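Local coordinates for carboxylesterase YbfK (Bacillus subtilis, PDB 4CCY), which hydrolyses carboxylic esters to an alcohol and a carboxylate, as an alpha/beta-hydrolase-fold carboxylesterase, at residues A[37-42]-A[108-113]; A[56-61]-A[84-89]; A[240-245]-A[268-273]. All coordinates share one frame; numbering follows the deposited sequence.

Contact 1 of 3, residues A[37-42]-A[108-113]; sequences VSTRFG and AEWMKD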
ATOM      1  N   VAL A  37       7.775  12.923   9.049  1.00 17.71           N
ATOM      2  CA  VAL A  37       9.141  13.091   8.568  1.00 18.09           C
ATOM      3  C   VAL A  37       9.167  14.029   7.374  1.00 18.24           C
ATOM      4  O   VAL A  37       8.192  14.118   6.613  1.00 17.61           O
ATOM      5  CB  VAL A  37       9.847  11.752   8.235  1.00 17.61           C
ATOM      6  CG1 VAL A  37      10.143  10.976   9.513  1.00 17.99           C
ATOM      7  CG2 VAL A  37       9.076  10.925   7.232  1.00 16.09           C
ATOM      8  N   SER A  38      10.287  14.727   7.215  1.00 19.04           N
ATOM      9  CA  SER A  38      10.460  15.651   6.106  1.00 18.93           C
ATOM     10  C   SER A  38      10.851  14.943   4.828  1.00 17.99           C
ATOM     11  O   SER A  38      11.627  13.994   4.843  1.00 17.70           O
ATOM     12  CB  SER A  38      11.498  16.709   6.449  1.00 20.44           C
ATOM     13  OG  SER A  38      10.854  17.828   7.045  1.00 22.66           O
ATOM     14  N   THR A  39      10.279  15.402   3.720  1.00 17.51           N
ATOM     15  CA  THR A  39      10.625  14.903   2.391  1.00 17.04           C
ATOM     16  C   THR A  39      10.427  16.063   1.426  1.00 17.30           C
ATOM     17  O   THR A  39       9.709  17.015   1.742  1.00 17.30           O
ATOM     18  CB  THR A  39       9.731  13.716   1.941  1.00 16.02           C
ATOM     19  OG1 THR A  39       8.507  14.216   1.393  1.00 15.43           O
ATOM     20  CG2 THR A  39       9.445  12.730   3.081  1.00 15.53           C
ATOM     21  N   ARG A  40      11.041  15.990   0.250  1.00 17.49           N
ATOM     22  CA  ARG A  40      10.923  17.091  -0.699  1.00 18.22           C
ATOM     23  C   ARG A  40       9.527  17.166  -1.339  1.00 17.91           C
ATOM     24  O   ARG A  40       9.251  18.045  -2.151  1.00 18.29           O
ATOM     25  CB  ARG A  40      12.032  17.025  -1.745  1.00 19.18           C
ATOM     26  CG  ARG A  40      11.900  15.893  -2.741  1.00 19.37           C
ATOM     27  CD  ARG A  40      13.232  15.664  -3.426  1.00 20.52           C
ATOM     28  NE  ARG A  40      14.001  14.613  -2.773  1.00 20.52           N
ATOM     29  CZ  ARG A  40      15.042  14.004  -3.330  1.00 21.38           C
ATOM     30  NH1 ARG A  40      15.448  14.353  -4.544  1.00 21.68           N
ATOM     31  NH2 ARG A  40      15.668  13.034  -2.678  1.00 21.42           N
ATOM     32  N   PHE A  41       8.653  16.243  -0.954  1.00 17.04           N
ATOM     33  CA  PHE A  41       7.277  16.229  -1.437  1.00 17.02           C
ATOM     34  C   PHE A  41       6.293  16.490  -0.309  1.00 16.60           C
ATOM     35  O   PHE A  41       5.083  16.373  -0.502  1.00 16.73           O
ATOM     36  CB  PHE A  41       6.973  14.904  -2.136  1.00 16.36           C
ATOM     37  CG  PHE A  41       7.821  14.675  -3.340  1.00 16.81           C
ATOM     38  CD1 PHE A  41       7.504  15.284  -4.557  1.00 17.10           C
ATOM     39  CD2 PHE A  41       8.965  13.892  -3.256  1.00 16.87           C
ATOM     40  CE1 PHE A  41       8.297  15.083  -5.673  1.00 17.49           C
ATOM     41  CE2 PHE A  41       9.757  13.688  -4.373  1.00 17.58           C
ATOM     42  CZ  PHE A  41       9.425  14.290  -5.583  1.00 17.56           C
ATOM     43  N   GLY A  42       6.826  16.865   0.853  1.00 16.69           N
ATOM     44  CA  GLY A  42       6.009  17.224   2.010  1.00 16.50           C
ATOM     45  C   GLY A  42       6.178  16.366   3.254  1.00 16.29           C
ATOM     46  O   GLY A  42       6.780  15.275   3.215  1.00 15.82           O
ATOM     47  N   ALA A 108      10.163   7.148  -6.028  1.00 13.78           N
ATOM     48  CA  ALA A 108      11.358   6.563  -5.417  1.00 14.20           C
ATOM     49  C   ALA A 108      12.174   7.603  -4.647  1.00 14.67           C
ATOM     50  O   ALA A 108      12.738   7.292  -3.602  1.00 14.64           O
ATOM     51  CB  ALA A 108      12.207   5.843  -6.456  1.00 14.50           C
ATOM     52  N   GLU A 109      12.214   8.837  -5.142  1.00 15.23           N
ATOM     53  CA  GLU A 109      12.880   9.918  -4.398  1.00 16.05           C
ATOM     54  C   GLU A 109      12.165  10.235  -3.083  1.00 15.35           C
ATOM     55  O   GLU A 109      12.818  10.422  -2.051  1.00 15.27           O
ATOM     56  CB  GLU A 109      13.085  11.180  -5.259  1.00 17.51           C
ATOM     57  CG  GLU A 109      14.144  11.022  -6.354  1.00 19.35           C
ATOM     58  CD  GLU A 109      15.526  10.680  -5.800  1.00 20.98           C
ATOM     59  OE1 GLU A 109      16.013  11.405  -4.910  1.00 21.95           O
ATOM     60  OE2 GLU A 109      16.144   9.683  -6.247  1.00 22.61           O
ATOM     61  N   TRP A 110      10.832  10.272  -3.121  1.00 14.57           N
ATOM     62  CA  TRP A 110      10.013  10.424  -1.916  1.00 14.30           C
ATOM     63  C   TRP A 110      10.382   9.382  -0.874  1.00 13.97           C
ATOM     64  O   TRP A 110      10.620   9.721   0.275  1.00 13.64           O
ATOM     65  CB  TRP A 110       8.517  10.325  -2.253  1.00 13.75           C
ATOM     66  CG  TRP A 110       7.628  10.194  -1.030  1.00 13.46           C
ATOM     67  CD1 TRP A 110       7.512  11.084   0.033  1.00 13.62           C
ATOM     68  CD2 TRP A 110       6.719   9.092  -0.700  1.00 12.92           C
ATOM     69  NE1 TRP A 110       6.605  10.632   0.961  1.00 13.28           N
ATOM     70  CE2 TRP A 110       6.106   9.434   0.591  1.00 13.14           C
ATOM     71  CE3 TRP A 110       6.358   7.904  -1.322  1.00 12.58           C
ATOM     72  CZ2 TRP A 110       5.164   8.607   1.208  1.00 12.69           C
ATOM     73  CZ3 TRP A 110       5.425   7.069  -0.678  1.00 12.35           C
ATOM     74  CH2 TRP A 110       4.844   7.416   0.554  1.00 12.34           C
ATOM     75  N   MET A 111      10.450   8.113  -1.285  1.00 14.11           N
ATOM     76  CA  MET A 111      10.760   7.021  -0.358  1.00 14.38           C
ATOM     77  C   MET A 111      12.185   7.070   0.182  1.00 14.86           C
ATOM     78  O   MET A 111      12.401   6.723   1.345  1.00 14.66           O
ATOM     79  CB  MET A 111      10.448   5.647  -0.971  1.00 14.82           C
ATOM     80  CG  MET A 111      10.525   4.452  -0.005  1.00 15.15           C
ATOM     81  SD  MET A 111       9.578   4.541   1.558  1.00 17.36           S
ATOM     82  CE  MET A 111       7.985   5.167   1.004  1.00 15.75           C
ATOM     83  N   LYS A 112      13.150   7.481  -0.651  1.00 15.26           N
ATOM     84  CA  LYS A 112      14.524   7.703  -0.177  1.00 16.07           C
ATOM     85  C   LYS A 112      14.569   8.748   0.937  1.00 15.90           C
ATOM     86  O   LYS A 112      15.253   8.543   1.935  1.00 16.21           O
ATOM     87  CB  LYS A 112      15.472   8.113  -1.313  1.00 17.05           C
ATOM     88  CG  LYS A 112      15.908   6.976  -2.218  1.00 17.57           C
ATOM     89  CD  LYS A 112      17.002   7.453  -3.168  1.00 18.75           C
ATOM     90  CE  LYS A 112      17.029   6.600  -4.423  1.00 19.10           C
ATOM     91  NZ  LYS A 112      18.073   7.101  -5.357  1.00 21.26           N
ATOM     92  N   ASP A 113      13.827   9.845   0.771  1.00 15.54           N
ATOM     93  CA  ASP A 113      13.718  10.883   1.812  1.00 15.69           C
ATOM     94  C   ASP A 113      13.110  10.320   3.101  1.00 15.02           C
ATOM     95  O   ASP A 113      13.549  10.653   4.199  1.00 15.15           O
ATOM     96  CB  ASP A 113      12.834  12.051   1.348  1.00 15.79           C
ATOM     97  CG  ASP A 113      13.489  12.939   0.307  1.00 16.48           C
ATOM     98  OD1 ASP A 113      14.662  12.722  -0.066  1.00 16.92           O
ATOM     99  OD2 ASP A 113      12.796  13.884  -0.150  1.00 16.72           O
TER
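Arg-40 takes hold of Asp-113 side-on, its NE and NH2 each reaching one carboxylate oxygen, with the two flat groups only 25° apart. Followed outward, CB, CG and CD of Arg-40 run beside Asp-113 OD2, CG coming to 3.4 Å from that oxygen. A bend at chi3 (95°) then turns the guanidinium down onto the helix. Arg-40 NE gives Asp-113 OD2 a nearly straight bond of 3.0 Å, and Arg-40 NH2 makes a similar one to OD1. Arg-40 NH2 also approaches Glu-109 OE1 at 2.8 Å, a bent and weak bond within a salt bridge; Arg-40 NH1 lies 3.0 Å from Glu-109 OE1, and Glu-109 CB lies over one guanidinium face. Because Arg-40 N donates to Asp-113 OD2 as well (2.8 Å), that oxygen accepts two N-H groups. Lys-112 extends the charge network weakly to Glu-109.

Thr-39 OG1 shapes the type I turn, accepting from Phe-41 N in an ST turn and bonding Gly-42 O; it also meets the Trp-110 ring at its edge. Phe-41 CD2 packs on Trp-110 CB at 3.7 Å. The turn thus sets the hairpin of strands 33-37 and 42-49 against helix 104-118, where Trp-110 NE1 bonds Thr-44 and Met-111 packs on helix 130-141.

Contact 2 of 3, residues A[56-61]-A[84-89]; sequences SLILLH and YAVDII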
ATOM      1  N   SER A  56      14.150  -3.108  10.365  1.00 17.22           N
ATOM      2  CA  SER A  56      13.122  -2.188   9.885  1.00 15.90           C
ATOM      3  C   SER A  56      12.137  -2.796   8.869  1.00 14.85           C
ATOM      4  O   SER A  56      12.531  -3.563   7.994  1.00 14.97           O
ATOM      5  CB  SER A  56      13.770  -0.915   9.330  1.00 15.88           C
ATOM      6  OG  SER A  56      14.592  -0.310  10.321  1.00 16.66           O
ATOM      7  N   LEU A  57      10.856  -2.451   9.000  1.00 13.80           N
ATOM      8  CA  LEU A  57       9.842  -2.857   8.011  1.00 13.04           C
ATOM      9  C   LEU A  57       8.918  -1.695   7.680  1.00 12.28           C
ATOM     10  O   LEU A  57       8.162  -1.234   8.536  1.00 12.28           O
ATOM     11  CB  LEU A  57       9.046  -4.090   8.486  1.00 12.85           C
ATOM     12  CG  LEU A  57       7.799  -4.528   7.687  1.00 12.22           C
ATOM     13  CD1 LEU A  57       8.098  -4.908   6.236  1.00 12.21           C
ATOM     14  CD2 LEU A  57       7.051  -5.648   8.396  1.00 12.43           C
ATOM     15  N   ILE A  58       8.995  -1.227   6.436  1.00 12.07           N
ATOM     16  CA  ILE A  58       8.167  -0.135   5.930  1.00 11.52           C
ATOM     17  C   ILE A  58       6.863  -0.719   5.417  1.00 11.08           C
ATOM     18  O   ILE A  58       6.884  -1.691   4.649  1.00 11.13           O
ATOM     19  CB  ILE A  58       8.852   0.595   4.734  1.00 11.70           C
ATOM     20  CG1 ILE A  58      10.250   1.128   5.106  1.00 12.43           C
ATOM     21  CG2 ILE A  58       7.950   1.690   4.153  1.00 11.14           C
ATOM     22  CD1 ILE A  58      10.278   2.226   6.146  1.00 12.45           C
ATOM     23  N   LEU A  59       5.736  -0.133   5.826  1.00 10.32           N
ATOM     24  CA  LEU A  59       4.427  -0.589   5.349  1.00 10.04           C
ATOM     25  C   LEU A  59       3.759   0.449   4.466  1.00  9.86           C
ATOM     26  O   LEU A  59       3.654   1.617   4.857  1.00  9.79           O
ATOM     27  CB  LEU A  59       3.501  -0.954   6.524  1.00 10.02           C
ATOM     28  CG  LEU A  59       3.989  -2.102   7.430  1.00 10.33           C
ATOM     29  CD1 LEU A  59       3.030  -2.367   8.589  1.00 10.33           C
ATOM     30  CD2 LEU A  59       4.225  -3.378   6.623  1.00 10.39           C
ATOM     31  N   LEU A  60       3.289   0.028   3.289  1.00  9.79           N
ATOM     32  CA  LEU A  60       2.609   0.948   2.372  1.00  9.78           C
ATOM     33  C   LEU A  60       1.184   0.480   2.044  1.00  9.95           C
ATOM     34  O   LEU A  60       0.986  -0.590   1.452  1.00 10.16           O
ATOM     35  CB  LEU A  60       3.452   1.199   1.113  1.00  9.93           C
ATOM     36  CG  LEU A  60       4.778   1.920   1.367  1.00 10.08           C
ATOM     37  CD1 LEU A  60       5.752   1.731   0.205  1.00 10.51           C
ATOM     38  CD2 LEU A  60       4.580   3.408   1.686  1.00  9.82           C
ATOM     39  N   HIS A  61       0.208   1.288   2.466  1.00  9.91           N
ATOM     40  CA  HIS A  61      -1.230   0.979   2.342  1.00 10.34           C
ATOM     41  C   HIS A  61      -1.740   1.068   0.918  1.00 10.54           C
ATOM     42  O   HIS A  61      -1.083   1.610   0.028  1.00 10.36           O
ATOM     43  CB  HIS A  61      -2.023   1.945   3.225  1.00 10.37           C
ATOM     44  CG  HIS A  61      -1.838   3.381   2.825  1.00 10.49           C
ATOM     45  ND1 HIS A  61      -2.526   3.939   1.814  1.00 10.81           N
ATOM     46  CD2 HIS A  61      -0.948   4.353   3.275  1.00 10.44           C
ATOM     47  CE1 HIS A  61      -2.123   5.212   1.638  1.00 10.77           C
ATOM     48  NE2 HIS A  61      -1.162   5.468   2.532  1.00 10.53           N
ATOM     49  N   TYR A  84       7.244   0.676  10.346  1.00 13.63           N
ATOM     50  CA  TYR A  84       6.941   2.055  10.034  1.00 13.29           C
ATOM     51  C   TYR A  84       5.816   2.077   9.004  1.00 12.53           C
ATOM     52  O   TYR A  84       6.040   1.768   7.846  1.00 11.88           O
ATOM     53  CB  TYR A  84       8.165   2.734   9.452  1.00 13.56           C
ATOM     54  CG  TYR A  84       9.356   2.810  10.391  1.00 15.03           C
ATOM     55  CD1 TYR A  84       9.384   3.732  11.443  1.00 15.37           C
ATOM     56  CD2 TYR A  84      10.467   1.982  10.205  1.00 15.48           C
ATOM     57  CE1 TYR A  84      10.484   3.827  12.278  1.00 16.68           C
ATOM     58  CE2 TYR A  84      11.576   2.069  11.040  1.00 16.84           C
ATOM     59  CZ  TYR A  84      11.580   2.987  12.072  1.00 17.27           C
ATOM     60  OH  TYR A  84      12.673   3.076  12.908  1.00 18.82           O
ATOM     61  N   ALA A  85       4.610   2.439   9.433  1.00 12.25           N
ATOM     62  CA  ALA A  85       3.471   2.504   8.523  1.00 11.85           C
ATOM     63  C   ALA A  85       3.395   3.911   7.940  1.00 11.87           C
ATOM     64  O   ALA A  85       3.114   4.892   8.651  1.00 12.04           O
ATOM     65  CB  ALA A  85       2.178   2.133   9.237  1.00 11.83           C
ATOM     66  N   VAL A  86       3.648   3.994   6.640  1.00 11.67           N
ATOM     67  CA  VAL A  86       3.859   5.272   5.962  1.00 11.59           C
ATOM     68  C   VAL A  86       2.609   5.668   5.164  1.00 11.31           C
ATOM     69  O   VAL A  86       2.121   4.879   4.336  1.00 10.94           O
ATOM     70  CB  VAL A  86       5.083   5.181   5.017  1.00 11.75           C
ATOM     71  CG1 VAL A  86       5.304   6.492   4.271  1.00 11.84           C
ATOM     72  CG2 VAL A  86       6.337   4.745   5.780  1.00 12.25           C
ATOM     73  N   ASP A  87       2.113   6.888   5.405  1.00 11.01           N
ATOM     74  CA  ASP A  87       0.942   7.408   4.680  1.00 11.07           C
ATOM     75  C   ASP A  87       1.410   7.969   3.352  1.00 10.75           C
ATOM     76  O   ASP A  87       2.190   8.908   3.322  1.00 10.61           O
ATOM     77  CB  ASP A  87       0.185   8.487   5.485  1.00 11.16           C
ATOM     78  CG  ASP A  87      -0.857   7.898   6.440  1.00 11.79           C
ATOM     79  OD1 ASP A  87      -0.973   6.648   6.527  1.00 11.66           O
ATOM     80  OD2 ASP A  87      -1.545   8.679   7.142  1.00 11.91           O
ATOM     81  N   ILE A  88       0.948   7.377   2.256  1.00 10.45           N
ATOM     82  CA  ILE A  88       1.428   7.781   0.934  1.00 10.45           C
ATOM     83  C   ILE A  88       0.979   9.209   0.657  1.00 10.70           C
ATOM     84  O   ILE A  88      -0.210   9.511   0.670  1.00 10.88           O
ATOM     85  CB  ILE A  88       0.965   6.807  -0.183  1.00 10.46           C
ATOM     86  CG1 ILE A  88       1.490   5.389   0.105  1.00 10.11           C
ATOM     87  CG2 ILE A  88       1.419   7.317  -1.556  1.00 10.45           C
ATOM     88  CD1 ILE A  88       0.719   4.291  -0.605  1.00 10.44           C
ATOM     89  N   ILE A  89       1.954  10.081   0.432  1.00 11.00           N
ATOM     90  CA  ILE A  89       1.704  11.486   0.225  1.00 11.41           C
ATOM     91  C   ILE A  89       0.978  11.689  -1.110  1.00 11.83           C
ATOM     92  O   ILE A  89       1.324  11.055  -2.118  1.00 11.68           O
ATOM     93  CB  ILE A  89       3.022  12.292   0.368  1.00 11.78           C
ATOM     94  CG1 ILE A  89       2.740  13.750   0.772  1.00 12.25           C
ATOM     95  CG2 ILE A  89       3.917  12.171  -0.863  1.00 11.68           C
ATOM     96  CD1 ILE A  89       3.940  14.416   1.445  1.00 12.74           C
TER
HETATM   97  O   HOH W   1      14.385   1.094  12.632  1.00 16.29           O
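The imidazole of His-61 carries CD1 of Ile-88 over one face, a CH-pi contact with the methyl 3.9 Å from the ring centroid. At the ring edge lie Asp-87 CA and the carbonyl oxygen of Val-86, the latter 3.3 Å from His-61 CD2. His-61 NE2 accepts a nearly straight hydrogen bond of 2.9 Å from Ile-88 N, the donor lying 21° out of the ring plane. With CG between the backbone N and carbonyl carbon (chi1 61°), the imidazole swings across to the chain leaving the neighbouring strand. The Tyr-84 ring has Ser-56 OG at its edge, and one water bridges that hydroxyl to Tyr-84 OH.

Between these rings the backbones pair as parallel strands, with bonds from Tyr-84 N to Leu-57 O, Leu-59 N to Tyr-84 O and Val-86 N to Leu-59 O. They are the first and last elements of a beta-alpha-beta unit completed by helix 71-80, within the central sheet of the alpha/beta hydrolase fold. On the face bearing Ile-58, Leu-60, Tyr-84 and Val-86, Ile-58 CD1 touches Tyr-84 CB (4.0 Å) and Leu-60 CD2 reaches Val-86 CB (3.8 Å); helix 104-118 covers this side through Phe-115 and Trp-110. Leu-59 and Ala-85 turn to the other face. Beyond the strand, the Asp-87 carboxylate is held by Tyr-21, Ser-67 and the backbone N of Lys-94.

Contact 3 of 3, residues A[240-245]-A[268-273]; sequences FGEHEA and VKNAGH. With NA (sodium ion), chain C.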
ATOM      1  N   PHE A 240      -1.723 -12.558  -4.641  1.00 12.84           N
ATOM      2  CA  PHE A 240      -3.013 -12.122  -5.169  1.00 13.02           C
ATOM      3  C   PHE A 240      -4.119 -12.903  -4.485  1.00 13.54           C
ATOM      4  O   PHE A 240      -3.890 -14.011  -3.974  1.00 13.85           O
ATOM      5  CB  PHE A 240      -3.114 -12.412  -6.663  1.00 13.29           C
ATOM      6  CG  PHE A 240      -2.054 -11.768  -7.501  1.00 13.00           C
ATOM      7  CD1 PHE A 240      -2.165 -10.433  -7.897  1.00 12.82           C
ATOM      8  CD2 PHE A 240      -0.961 -12.508  -7.944  1.00 13.15           C
ATOM      9  CE1 PHE A 240      -1.184  -9.857  -8.703  1.00 12.72           C
ATOM     10  CE2 PHE A 240       0.013 -11.936  -8.747  1.00 12.99           C
ATOM     11  CZ  PHE A 240      -0.095 -10.609  -9.119  1.00 12.73           C
ATOM     12  N   GLY A 241      -5.325 -12.340  -4.498  1.00 13.77           N
ATOM     13  CA  GLY A 241      -6.521 -13.037  -4.033  1.00 14.33           C
ATOM     14  C   GLY A 241      -7.243 -13.644  -5.227  1.00 15.05           C
ATOM     15  O   GLY A 241      -7.336 -13.019  -6.286  1.00 14.61           O
ATOM     16  N   GLU A 242      -7.767 -14.863  -5.065  1.00 15.85           N
ATOM     17  CA  GLU A 242      -8.441 -15.537  -6.188  1.00 16.74           C
ATOM     18  C   GLU A 242      -9.629 -14.766  -6.770  1.00 17.09           C
ATOM     19  O   GLU A 242      -9.988 -14.976  -7.929  1.00 17.92           O
ATOM     20  CB  GLU A 242      -8.845 -16.980  -5.828  1.00 17.67           C
ATOM     21  CG  GLU A 242      -9.852 -17.100  -4.698  1.00 18.33           C
ATOM     22  CD  GLU A 242     -10.583 -18.431  -4.699  1.00 19.73           C
ATOM     23  OE1 GLU A 242     -10.657 -19.104  -5.754  1.00 19.99           O
ATOM     24  OE2 GLU A 242     -11.104 -18.802  -3.628  1.00 20.61           O
ATOM     25  N   HIS A 243     -10.222 -13.877  -5.963  1.00 16.87           N
ATOM     26  CA  HIS A 243     -11.400 -13.083  -6.349  1.00 17.30           C
ATOM     27  C   HIS A 243     -11.101 -11.634  -6.712  1.00 16.80           C
ATOM     28  O   HIS A 243     -12.012 -10.813  -6.754  1.00 17.11           O
ATOM     29  CB  HIS A 243     -12.459 -13.148  -5.243  1.00 17.92           C
ATOM     30  CG  HIS A 243     -13.016 -14.540  -5.009  1.00 18.85           C
ATOM     31  ND1 HIS A 243     -13.388 -15.355  -6.026  1.00 19.45           N
ATOM     32  CD2 HIS A 243     -13.257 -15.247  -3.825  1.00 19.13           C
ATOM     33  CE1 HIS A 243     -13.839 -16.521  -5.521  1.00 20.30           C
ATOM     34  NE2 HIS A 243     -13.755 -16.455  -4.176  1.00 20.23           N
ATOM     35  N   GLU A 244      -9.829 -11.325  -6.982  1.00 16.02           N
ATOM     36  CA  GLU A 244      -9.356  -9.981  -7.366  1.00 15.50           C
ATOM     37  C   GLU A 244     -10.202  -9.326  -8.462  1.00 16.26           C
ATOM     38  O   GLU A 244     -10.230  -9.815  -9.602  1.00 16.59           O
ATOM     39  CB  GLU A 244      -7.894 -10.062  -7.828  1.00 14.76           C
ATOM     40  CG  GLU A 244      -7.339  -8.792  -8.460  1.00 13.94           C
ATOM     41  CD  GLU A 244      -7.322  -7.632  -7.491  1.00 13.52           C
ATOM     42  OE1 GLU A 244      -6.364  -7.560  -6.701  1.00 12.75           O
ATOM     43  OE2 GLU A 244      -8.272  -6.801  -7.511  1.00 13.74           O
ATOM     44  N   ALA A 245     -10.868  -8.220  -8.117  1.00 16.45           N
ATOM     45  CA  ALA A 245     -11.858  -7.596  -9.006  1.00 17.36           C
ATOM     46  C   ALA A 245     -11.247  -6.662 -10.062  1.00 17.23           C
ATOM     47  O   ALA A 245     -11.900  -6.330 -11.048  1.00 17.80           O
ATOM     48  CB  ALA A 245     -12.915  -6.847  -8.192  1.00 17.81           C
ATOM     49  N   VAL A 268      -4.210 -16.655  -3.371  1.00 15.40           N
ATOM     50  CA  VAL A 268      -4.825 -17.128  -2.132  1.00 15.96           C
ATOM     51  C   VAL A 268      -6.344 -17.323  -2.301  1.00 16.87           C
ATOM     52  O   VAL A 268      -7.041 -16.471  -2.869  1.00 16.92           O
ATOM     53  CB  VAL A 268      -4.502 -16.155  -0.980  1.00 15.40           C
ATOM     54  CG1 VAL A 268      -5.130 -16.605   0.336  1.00 15.82           C
ATOM     55  CG2 VAL A 268      -2.991 -16.000  -0.833  1.00 14.96           C
ATOM     56  N   LYS A 269      -6.829 -18.477  -1.842  1.00 18.00           N
ATOM     57  CA  LYS A 269      -8.243 -18.830  -1.894  1.00 19.07           C
ATOM     58  C   LYS A 269      -9.070 -18.003  -0.940  1.00 18.94           C
ATOM     59  O   LYS A 269      -8.603 -17.619   0.134  1.00 18.40           O
ATOM     60  CB  LYS A 269      -8.446 -20.296  -1.525  1.00 20.51           C
ATOM     61  CG  LYS A 269      -8.337 -21.257  -2.684  1.00 21.63           C
ATOM     62  CD  LYS A 269      -8.547 -22.689  -2.206  1.00 22.92           C
ATOM     63  CE  LYS A 269      -9.943 -23.191  -2.529  1.00 24.23           C
ATOM     64  NZ  LYS A 269      -9.962 -24.678  -2.661  1.00 25.63           N
ATOM     65  N   ASN A 270     -10.312 -17.755  -1.352  1.00 19.78           N
ATOM     66  CA  ASN A 270     -11.336 -17.129  -0.513  1.00 20.12           C
ATOM     67  C   ASN A 270     -10.946 -15.719  -0.122  1.00 18.99           C
ATOM     68  O   ASN A 270     -11.167 -15.279   1.015  1.00 19.14           O
ATOM     69  CB  ASN A 270     -11.654 -17.994   0.722  1.00 20.84           C
ATOM     70  CG  ASN A 270     -12.162 -19.385   0.352  1.00 22.15           C
ATOM     71  OD1 ASN A 270     -12.998 -19.539  -0.529  1.00 23.08           O
ATOM     72  ND2 ASN A 270     -11.662 -20.401   1.044  1.00 22.58           N
ATOM     73  N   ALA A 271     -10.334 -15.019  -1.068  1.00 17.92           N
ATOM     74  CA  ALA A 271     -10.019 -13.618  -0.867  1.00 17.16           C
ATOM     75  C   ALA A 271     -10.081 -12.880  -2.180  1.00 16.66           C
ATOM     76  O   ALA A 271      -9.872 -13.465  -3.240  1.00 16.46           O
ATOM     77  CB  ALA A 271      -8.648 -13.465  -0.235  1.00 16.53           C
ATOM     78  N   GLY A 272     -10.392 -11.591  -2.098  1.00 16.47           N
ATOM     79  CA  GLY A 272     -10.307 -10.705  -3.257  1.00 16.15           C
ATOM     80  C   GLY A 272      -9.082  -9.814  -3.199  1.00 15.18           C
ATOM     81  O   GLY A 272      -7.998 -10.243  -2.784  1.00 15.02           O
ATOM     82  N   HIS A 273      -9.273  -8.566  -3.617  1.00 14.92           N
ATOM     83  CA  HIS A 273      -8.241  -7.530  -3.616  1.00 14.03           C
ATOM     84  C   HIS A 273      -7.667  -7.246  -2.254  1.00 13.74           C
ATOM     85  O   HIS A 273      -6.446  -7.085  -2.108  1.00 13.16           O
ATOM     86  CB  HIS A 273      -8.831  -6.236  -4.184  1.00 14.24           C
ATOM     87  CG  HIS A 273      -7.803  -5.158  -4.456  1.00 13.93           C
ATOM     88  ND1 HIS A 273      -6.845  -5.294  -5.393  1.00 13.37           N
ATOM     89  CD2 HIS A 273      -7.615  -3.893  -3.878  1.00 13.91           C
ATOM     90  CE1 HIS A 273      -6.073  -4.180  -5.417  1.00 13.37           C
ATOM     91  NE2 HIS A 273      -6.543  -3.326  -4.492  1.00 13.55           N
TER
HETATM   92 NA    NA C1297      -9.828 -11.438 -11.175  1.00 13.61          NA
HETATM   93  O   HOH W   2     -11.163 -13.291 -10.322  1.00 22.41           O
HETATM   94  O   HOH W   3     -14.452 -18.155  -2.398  1.00 24.99           O
HETATM   95  O   HOH W   4     -11.463  -7.867  -5.224  1.00 12.27           O
HETATM   96  O   HOH W   5     -11.586 -10.042 -12.598  1.00 18.01           O
HETATM   97  O   HOH W   6      -9.659 -12.790 -13.310  1.00 23.55           O
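Glu-242 OE2 accepts the shortest hydrogen bond across this contact, 2.6 Å from Asn-270 N, which meets the anti side of the oxygen. The Glu-242 chain runs extended beyond CG alongside the opposing loop, and its CG lies over the centre of one face of the His-243 ring. With an alanine in place of Glu-242, the N-H of Asn-270 would probably lose its acceptor and the loop some of its hold on the turn, while the His-243 ring would lose the methylene covering that face. One water joins His-243 NE2 to Asn-270 OD1.

The backbones start as neighbouring parallel strands, Val-268 N bonding Phe-240 O at 2.7 Å and Glu-242 N bonding Val-268 O. The type I turn from Gly-241 to Glu-244 is then held to the loop by a 2.8 Å hydrogen bond from His-243 N to Ala-271 O. Gly-241 CA comes to 3.4 Å from Gly-272 O in a CA-H...O contact, and a beta carbon at Gly-241 would run into that carbonyl.

At the end of the turn, the side chains of Glu-244 and His-273 lie side by side. Bent at chi2 (63°), Glu-244 brings OE1 to the imidazole edge, where His-273 ND1 donates a nearly straight 2.7 Å bond to the syn lone pair of OE1. The carboxylate and ring planes stand 68° apart. Met-246 N binds Glu-244 OE2, a second-shell grip on the carboxylate. The Glu-244 carbonyl oxygen binds the sodium ion at 2.3 Å, with three waters, Tyr-247 and Gln-249 completing its shell. On its far side His-273 NE2 is hydrogen-bonded to Ser-129 OG. This chain of bonds is consistent with the charge relay inferred from related enzymes, the carboxylate orienting the imidazole toward the serine nucleophile.

Contacts 1 and 2 adjoin, their centres about 12 Å apart, and the Trp-110 indole connects them: Trp-110 CH2 lies 3.5 Å from Ile-88 CA, while NE1 of the same ring is 3.6 Å from Ile-89 CG2. Contact 3 belongs to another part of the same central sheet, its centre about 23 Å from that of contact 2, with nearest atoms about 8 Å apart. Contacts 1 and 3 fall on opposite sides of the chain's centre, about 32 Å between their centres. Relative to the probable catalytic triad, contact 3 supplies Glu-244 and His-273, contact 2 brings the His-61 side chain to about 8 Å from that of Ser-129, and contact 1 stands away from the annotated sites.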